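Local coordinates for uncharacterized protein Q99UF4 (Staphylococcus aureus, PDB 3B2N) that probably regulates transcription as a LuxR-family response regulator, its CheY-like receiver domain taking in the signal that controls DNA binding, at residues A[6-11]-A[18-23]; A[81-86]-A[111-116]; A[33-36]-A[40-43]. One frame throughout, in Å; residues are numbered along the deposited sequence.

How the contacts relate
All three contacts pin a helix against the five-stranded parallel sheet of the receiver domain. Along the chain the order is contact 1, 3, 2, each closing before the next opens. Contacts 1 and 2 have centres about 11 Å apart and bring helices 13-26 and 110-121 together on one face, where Met19 CE lies 3.7 Å from Leu113 CD2. Contact 3, its centre about 11 Å from that of contact 1, puts helix 38-48 on the other face; strands 4-9 and 29-35 are neighbours, so the sheet backbone joins the two. Contacts 2 and 3 do not touch (centres about 18 Å, nearest atoms about 10 Å apart). Helices thus cover both faces of the CheY-like alpha/beta sandwich.

Contact 1: A[6-11]-A[18-23]; sequences LIIAED and AMVQLI
Ile8 and Ile23 share one shape: in each, CG1 stands anti to the carbonyl carbon (chi1 -60° and -73°) and the chain then runs on extended to CD1. Both therefore reach straight out from their backbones and meet tip to tip, CD1 of Ile8 lying 3.9 Å from CD1 of Ile23. The same Ile8 methyl settles over the helix backbone, with its CD1 4.0 Å from Val20 N, and is flanked by Val20 CG2 at 4.1 Å and Met19 CB at 4.2 Å. One strand methyl thus fills the dip between three helix residues. Two residues earlier on the same face of the strand, Leu6 crosses Ile23 at a slant, its CD2 3.6 Å from Ile23 CG2, so Ile23 spends one branch on each strand residue. At the far end the carbon part of Glu10 takes over: its CG comes 4.3 Å from Met19 SD. Segment 18-23 runs roughly antiparallel to strand segment 6-9 (153°), within the beta-alpha-beta unit of strand 4-9, helix 13-26 and strand 29-35. The carboxylate of Glu10 turns to other partners, Lys106 and the backbone N of Gln12, beside Asp56, which is probably the phosphate-accepting aspartate of this family. The side-chain contacts between strand and helix are apolar, so shape and burial hold the helix in place, while polar groups gather at the strand's C-terminal end.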
loop_
_atom_site.group_PDB
_atom_site.type_symbol
_atom_site.label_atom_id
_atom_site.label_comp_id
_atom_site.label_asym_id
_atom_site.label_seq_id
_atom_site.Cartn_x
_atom_site.Cartn_y
_atom_site.Cartn_z
ATOM N N LEU A 6 1.366 9.512 -1.161
ATOM C CA LEU A 6 1.315 8.087 -1.246
ATOM C C LEU A 6 2.646 7.537 -1.729
ATOM O O LEU A 6 3.283 8.127 -2.607
ATOM C CB LEU A 6 0.310 7.669 -2.333
ATOM C CG LEU A 6 -1.046 7.066 -2.050
ATOM C CD1 LEU A 6 -1.864 8.136 -1.407
ATOM C CD2 LEU A 6 -1.672 6.686 -3.381
ATOM N N ILE A 7 3.006 6.364 -1.229
ATOM C CA ILE A 7 4.012 5.542 -1.867
ATOM C C ILE A 7 3.314 4.238 -2.274
ATOM O O ILE A 7 2.457 3.723 -1.544
ATOM C CB ILE A 7 5.250 5.290 -0.920
ATOM C CG1 ILE A 7 6.040 6.595 -0.734
ATOM C CG2 ILE A 7 6.139 4.096 -1.474
ATOM C CD1 ILE A 7 7.245 6.567 0.236
ATOM N N ILE A 8 3.692 3.688 -3.427
ATOM C CA ILE A 8 3.061 2.478 -3.931
ATOM C C ILE A 8 4.104 1.431 -4.104
ATOM O O ILE A 8 5.116 1.666 -4.785
ATOM C CB ILE A 8 2.366 2.679 -5.282
ATOM C CG1 ILE A 8 1.267 3.749 -5.115
ATOM C CG2 ILE A 8 1.800 1.265 -5.803
ATOM C CD1 ILE A 8 0.668 4.225 -6.415
ATOM N N ALA A 9 3.915 0.292 -3.450
ATOM C CA ALA A 9 4.898 -0.773 -3.664
ATOM C C ALA A 9 4.084 -1.933 -4.253
ATOM O O ALA A 9 3.180 -2.476 -3.590
ATOM C CB ALA A 9 5.578 -1.177 -2.322
ATOM N N GLU A 10 4.394 -2.327 -5.473
ATOM C CA GLU A 10 3.645 -3.371 -6.152
ATOM C C GLU A 10 4.559 -4.231 -7.060
ATOM O O GLU A 10 5.403 -3.716 -7.819
ATOM C CB GLU A 10 2.463 -2.741 -6.929
ATOM C CG GLU A 10 1.974 -3.565 -8.183
ATOM C CD GLU A 10 1.310 -4.908 -7.789
ATOM O OE1 GLU A 10 0.569 -4.958 -6.770
ATOM O OE2 GLU A 10 1.568 -5.926 -8.470
ATOM N N ASP A 11 4.399 -5.542 -6.974
ATOM C CA ASP A 11 5.345 -6.423 -7.634
ATOM C C ASP A 11 5.229 -6.306 -9.148
ATOM O O ASP A 11 6.205 -6.320 -9.834
ATOM C CB ASP A 11 5.075 -7.867 -7.226
ATOM C CG ASP A 11 6.121 -8.816 -7.780
ATOM O OD1 ASP A 11 5.775 -9.609 -8.652
ATOM O OD2 ASP A 11 7.311 -8.710 -7.420
ATOM N N ALA A 18 0.171 1.563 -13.755
ATOM C CA ALA A 18 -1.250 1.913 -13.910
ATOM C C ALA A 18 -1.787 2.576 -12.639
ATOM O O ALA A 18 -2.556 3.562 -12.709
ATOM C CB ALA A 18 -2.115 0.679 -14.278
ATOM N N MET A 19 -1.409 2.048 -11.470
ATOM C CA MET A 19 -1.888 2.655 -10.241
ATOM C C MET A 19 -1.307 4.071 -10.036
ATOM O O MET A 19 -1.983 4.950 -9.550
ATOM C CB MET A 19 -1.481 1.785 -9.034
ATOM C CG MET A 19 -2.127 0.343 -8.991
ATOM S SD MET A 19 -1.354 -0.816 -7.728
ATOM C CE MET A 19 -2.312 -0.289 -6.377
ATOM N N VAL A 20 -0.025 4.245 -10.320
ATOM C CA VAL A 20 0.635 5.545 -10.176
ATOM C C VAL A 20 -0.133 6.550 -11.001
ATOM O O VAL A 20 -0.493 7.611 -10.483
ATOM C CB VAL A 20 2.086 5.508 -10.648
ATOM C CG1 VAL A 20 2.660 6.964 -10.890
ATOM C CG2 VAL A 20 2.964 4.671 -9.728
ATOM N N GLN A 21 -0.446 6.204 -12.259
ATOM C CA GLN A 21 -1.164 7.173 -13.111
ATOM C C GLN A 21 -2.625 7.361 -12.752
ATOM O O GLN A 21 -3.122 8.511 -12.730
ATOM C CB GLN A 21 -1.005 6.849 -14.601
ATOM C CG GLN A 21 0.474 7.003 -15.030
ATOM C CD GLN A 21 0.694 6.537 -16.456
ATOM O OE1 GLN A 21 -0.079 5.732 -16.998
ATOM N NE2 GLN A 21 1.714 7.078 -17.089
ATOM N N LEU A 22 -3.314 6.253 -12.490
ATOM C CA LEU A 22 -4.787 6.337 -12.308
ATOM C C LEU A 22 -5.147 6.851 -10.931
ATOM O O LEU A 22 -6.097 7.602 -10.779
ATOM C CB LEU A 22 -5.448 4.973 -12.516
ATOM C CG LEU A 22 -5.465 4.547 -13.983
ATOM C CD1 LEU A 22 -5.954 3.125 -14.104
ATOM C CD2 LEU A 22 -6.367 5.507 -14.737
ATOM N N ILE A 23 -4.406 6.438 -9.908
ATOM C CA ILE A 23 -4.680 6.987 -8.592
ATOM C C ILE A 23 -4.624 8.531 -8.545
ATOM O O ILE A 23 -5.488 9.164 -7.929
ATOM C CB ILE A 23 -3.798 6.352 -7.491
ATOM C CG1 ILE A 23 -4.275 4.931 -7.214
ATOM C CG2 ILE A 23 -3.899 7.197 -6.188
ATOM C CD1 ILE A 23 -3.204 4.095 -6.351
#

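Contact 2: A[81-86]-A[111-116]; sequences IIVTTF and EELVET
Leu113 carries this contact with a single methyl, CD1, which sits between two strand side chains. Its CG is swung anti to the backbone N (chi1 166°), which sends the branched end from helix 110-121 toward the sheet. There CD1 lies 3.9 Å from Val83 CG2 and 4.1 Å from Ile81 CG2. The two strand residues, next but one in sequence, point the same way, yet they offer different branches: Val83 gives the methyl that is anti to its carbonyl carbon, whereas Ile81 gives the one anti to its backbone N and turns its longer CG1 arm aside. Leu113 passes Val83 at about a right angle and Ile81 at a slant. Its other methyl faces helix 13-26, so the residue is wedged between sheet and neighbouring helix.

One helical turn on, Thr116 leans toward the strand without touching it and packs on Ala102 and Val104 of the edge strand. Its OG1 folds back to Glu112 O at 3.0 Å, coming in 38° above the carbonyl plane and sharing that oxygen with its own backbone N. At the strand's last residue, Thr84 OG1 accepts from Phe86 N at 3.0 Å in a nearly straight bond (173°), an ST turn that leads out of the strand. Thr84 and Tyr103, which touch, are probably the threonine and aromatic switch residues of receiver domains. The Thr116 bond keeps its hydroxyl within the helix, while Leu113 meets the strand through methyls alone.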
loop_
_atom_site.group_PDB
_atom_site.type_symbol
_atom_site.label_atom_id
_atom_site.label_comp_id
_atom_site.label_asym_id
_atom_site.label_seq_id
_atom_site.Cartn_x
_atom_site.Cartn_y
_atom_site.Cartn_z
ATOM N N ILE A 81 -2.567 0.394 3.305
ATOM C CA ILE A 81 -3.522 -0.434 2.589
ATOM C C ILE A 81 -2.764 -1.549 1.869
ATOM O O ILE A 81 -1.862 -1.261 1.077
ATOM C CB ILE A 81 -4.309 0.427 1.589
ATOM C CG1 ILE A 81 -5.139 1.443 2.410
ATOM C CG2 ILE A 81 -5.196 -0.501 0.696
ATOM C CD1 ILE A 81 -5.267 2.747 1.813
ATOM N N ILE A 82 -3.116 -2.796 2.160
ATOM C CA ILE A 82 -2.632 -3.916 1.400
ATOM C C ILE A 82 -3.566 -4.175 0.219
ATOM O O ILE A 82 -4.784 -4.132 0.366
ATOM C CB ILE A 82 -2.476 -5.139 2.283
ATOM C CG1 ILE A 82 -1.435 -4.834 3.380
ATOM C CG2 ILE A 82 -2.224 -6.425 1.474
ATOM C CD1 ILE A 82 -0.470 -5.883 3.664
ATOM N N VAL A 83 -2.986 -4.426 -0.961
ATOM C CA VAL A 83 -3.769 -4.622 -2.186
ATOM C C VAL A 83 -3.169 -5.839 -2.819
ATOM O O VAL A 83 -2.001 -5.785 -3.187
ATOM C CB VAL A 83 -3.600 -3.391 -3.147
ATOM C CG1 VAL A 83 -4.312 -3.608 -4.469
ATOM C CG2 VAL A 83 -4.150 -2.221 -2.532
ATOM N N THR A 84 -3.925 -6.942 -2.927
ATOM C CA THR A 84 -3.357 -8.229 -3.321
ATOM C C THR A 84 -4.334 -9.054 -4.154
ATOM O O THR A 84 -5.552 -8.851 -4.058
ATOM C CB THR A 84 -2.939 -9.063 -2.052
ATOM O OG1 THR A 84 -2.240 -10.255 -2.443
ATOM C CG2 THR A 84 -4.198 -9.434 -1.183
ATOM N N THR A 85 -3.814 -9.992 -4.954
ATOM C CA THR A 85 -4.656 -11.071 -5.515
ATOM C C THR A 85 -5.029 -12.174 -4.492
ATOM O O THR A 85 -5.980 -12.919 -4.706
ATOM C CB THR A 85 -3.983 -11.758 -6.706
ATOM O OG1 THR A 85 -2.731 -12.304 -6.267
ATOM C CG2 THR A 85 -3.682 -10.778 -7.782
ATOM N N PHE A 86 -4.313 -12.278 -3.377
ATOM C CA PHE A 86 -4.477 -13.487 -2.540
ATOM C C PHE A 86 -5.801 -13.579 -1.788
ATOM O O PHE A 86 -6.095 -12.758 -0.888
ATOM C CB PHE A 86 -3.310 -13.700 -1.551
ATOM C CG PHE A 86 -1.960 -13.864 -2.214
ATOM C CD1 PHE A 86 -0.783 -13.583 -1.505
ATOM C CD2 PHE A 86 -1.861 -14.288 -3.541
ATOM C CE1 PHE A 86 0.465 -13.732 -2.111
ATOM C CE2 PHE A 86 -0.619 -14.421 -4.156
ATOM C CZ PHE A 86 0.540 -14.142 -3.450
ATOM N N GLU A 111 -10.795 2.807 -8.889
ATOM C CA GLU A 111 -11.875 3.689 -8.358
ATOM C C GLU A 111 -12.310 3.271 -6.957
ATOM O O GLU A 111 -12.412 4.108 -6.060
ATOM C CB GLU A 111 -13.148 3.625 -9.222
ATOM C CG GLU A 111 -13.052 4.221 -10.586
ATOM C CD GLU A 111 -12.473 3.267 -11.664
ATOM O OE1 GLU A 111 -11.583 2.393 -11.385
ATOM O OE2 GLU A 111 -12.928 3.418 -12.829
ATOM N N GLU A 112 -12.610 1.979 -6.770
ATOM C CA GLU A 112 -12.935 1.450 -5.410
ATOM C C GLU A 112 -11.742 1.578 -4.443
ATOM O O GLU A 112 -11.877 1.949 -3.276
ATOM C CB GLU A 112 -13.423 0.011 -5.538
ATOM C CG GLU A 112 -14.773 -0.046 -6.312
ATOM C CD GLU A 112 -15.217 -1.453 -6.723
ATOM O OE1 GLU A 112 -14.371 -2.297 -7.074
ATOM O OE2 GLU A 112 -16.441 -1.714 -6.703
ATOM N N LEU A 113 -10.550 1.320 -4.957
ATOM C CA LEU A 113 -9.378 1.478 -4.115
ATOM C C LEU A 113 -9.250 2.942 -3.642
ATOM O O LEU A 113 -8.990 3.192 -2.465
ATOM C CB LEU A 113 -8.118 0.971 -4.848
ATOM C CG LEU A 113 -6.774 1.375 -4.248
ATOM C CD1 LEU A 113 -6.644 0.718 -2.923
ATOM C CD2 LEU A 113 -5.604 1.022 -5.169
ATOM N N VAL A 114 -9.454 3.901 -4.547
ATOM C CA VAL A 114 -9.440 5.327 -4.188
ATOM C C VAL A 114 -10.515 5.654 -3.134
ATOM O O VAL A 114 -10.218 6.304 -2.151
ATOM C CB VAL A 114 -9.529 6.275 -5.447
ATOM C CG1 VAL A 114 -9.958 7.708 -5.061
ATOM C CG2 VAL A 114 -8.182 6.246 -6.267
ATOM N N GLU A 115 -11.735 5.174 -3.314
ATOM C CA GLU A 115 -12.761 5.354 -2.271
ATOM C C GLU A 115 -12.261 4.819 -0.933
ATOM O O GLU A 115 -12.432 5.475 0.110
ATOM C CB GLU A 115 -14.028 4.572 -2.606
ATOM C CG GLU A 115 -14.793 4.974 -3.826
ATOM C CD GLU A 115 -16.115 4.209 -3.901
ATOM O OE1 GLU A 115 -16.531 3.808 -5.027
ATOM O OE2 GLU A 115 -16.712 3.994 -2.809
ATOM N N THR A 116 -11.632 3.632 -0.963
ATOM C CA THR A 116 -11.115 3.034 0.254
ATOM C C THR A 116 -10.024 3.869 0.933
ATOM O O THR A 116 -10.060 4.079 2.141
ATOM C CB THR A 116 -10.630 1.593 0.006
ATOM O OG1 THR A 116 -11.749 0.808 -0.468
ATOM C CG2 THR A 116 -10.085 1.023 1.280
#

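Contact 3: A[33-36]-A[40-43]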
loop_
_atom_site.group_PDB
_atom_site.type_symbol
_atom_site.label_atom_id
_atom_site.label_comp_id
_atom_site.label_asym_id
_atom_site.label_seq_id
_atom_site.Cartn_x
_atom_site.Cartn_y
_atom_site.Cartn_z
ATOM N N ALA A 33 6.766 8.129 -4.568
ATOM C CA ALA A 33 7.712 7.094 -4.972
ATOM C C ALA A 33 6.919 5.836 -5.290
ATOM O O ALA A 33 5.847 5.660 -4.727
ATOM C CB ALA A 33 8.725 6.802 -3.805
ATOM N N ASP A 34 7.442 4.968 -6.150
ATOM C CA ASP A 34 6.831 3.667 -6.335
ATOM C C ASP A 34 7.928 2.615 -6.565
ATOM O O ASP A 34 9.008 2.958 -7.054
ATOM C CB ASP A 34 5.882 3.702 -7.524
ATOM C CG ASP A 34 6.609 3.793 -8.843
ATOM O OD1 ASP A 34 6.934 4.923 -9.264
ATOM O OD2 ASP A 34 6.862 2.740 -9.462
ATOM N N THR A 35 7.663 1.340 -6.258
ATOM C CA THR A 35 8.734 0.324 -6.361
ATOM C C THR A 35 8.123 -1.058 -6.377
ATOM O O THR A 35 6.978 -1.224 -5.997
ATOM C CB THR A 35 9.790 0.427 -5.172
ATOM O OG1 THR A 35 10.743 -0.621 -5.270
ATOM C CG2 THR A 35 9.108 0.292 -3.806
ATOM N N ASP A 36 8.892 -2.040 -6.800
ATOM C CA ASP A 36 8.450 -3.427 -6.784
ATOM C C ASP A 36 9.138 -4.196 -5.663
ATOM O O ASP A 36 8.999 -5.396 -5.553
ATOM C CB ASP A 36 8.693 -4.094 -8.131
ATOM C CG ASP A 36 10.172 -4.183 -8.498
ATOM O OD1 ASP A 36 10.484 -4.872 -9.490
ATOM O OD2 ASP A 36 11.020 -3.583 -7.829
ATOM N N ASP A 40 13.145 -1.743 -0.516
ATOM C CA ASP A 40 13.138 -0.434 -1.171
ATOM C C ASP A 40 12.011 0.468 -0.644
ATOM O O ASP A 40 12.276 1.582 -0.189
ATOM C CB ASP A 40 13.026 -0.619 -2.696
ATOM C CG ASP A 40 13.313 0.661 -3.461
ATOM O OD1 ASP A 40 14.028 1.500 -2.896
ATOM O OD2 ASP A 40 12.812 0.841 -4.613
ATOM N N ALA A 41 10.767 -0.037 -0.678
ATOM C CA ALA A 41 9.609 0.672 -0.125
ATOM C C ALA A 41 9.860 1.141 1.321
ATOM O O ALA A 41 9.603 2.285 1.640
ATOM C CB ALA A 41 8.346 -0.208 -0.177
ATOM N N MET A 42 10.347 0.260 2.184
ATOM C CA MET A 42 10.554 0.608 3.597
ATOM C C MET A 42 11.508 1.787 3.732
ATOM O O MET A 42 11.255 2.682 4.522
ATOM C CB MET A 42 11.051 -0.603 4.399
ATOM C CG MET A 42 10.984 -0.491 5.970
ATOM S SD MET A 42 9.306 -0.213 6.650
ATOM C CE MET A 42 9.465 1.447 7.322
ATOM N N LYS A 43 12.581 1.793 2.922
ATOM C CA LYS A 43 13.524 2.895 2.903
ATOM C C LYS A 43 12.879 4.182 2.376
ATOM O O LYS A 43 13.018 5.234 2.983
ATOM C CB LYS A 43 14.810 2.555 2.106
ATOM C CG LYS A 43 15.645 1.316 2.553
ATOM C CD LYS A 43 15.686 1.008 4.076
ATOM C CE LYS A 43 16.382 2.088 4.959
ATOM N NZ LYS A 43 17.876 1.933 5.175
#
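Asp40 opens the contact near the start of helix 38-48. Its CG lies anti to the backbone N (chi1 -168°), which carries the carboxylate across to strand 29-35, where OD2 receives a short hydrogen bond, 2.6 Å, from Thr35 OG1. The hydroxyl comes to the anti side of the carboxylate, 18° out of its plane, and the fit is close enough to bring Thr35 CB to 3.1 Å from the same OD2. Thr35 OG1 also accepts from Asn37 N, and Asn37 OD1 in turn takes Asp40 N, so Asn37, in the short connection, is tied back to Thr35 and forward to the backbone of Asp40. An anionic group here, beside the N-terminal end of the helix, would probably be favoured by the helix dipole, though the nearby Asp36 carboxylate would probably work against it. This is a beta-alpha connection of the receiver fold, with the edge strand passing directly into the helix that covers its neighbour. Next along, Ala41 is met by the other branch of Thr35: CG2, held between backbone N and carbonyl carbon, rests 3.6 Å from Ala41 N and 3.7 Å from Ala41 CB. The side chains of Ala41 and Thr35 both also pack on Ala9 of strand 4-9.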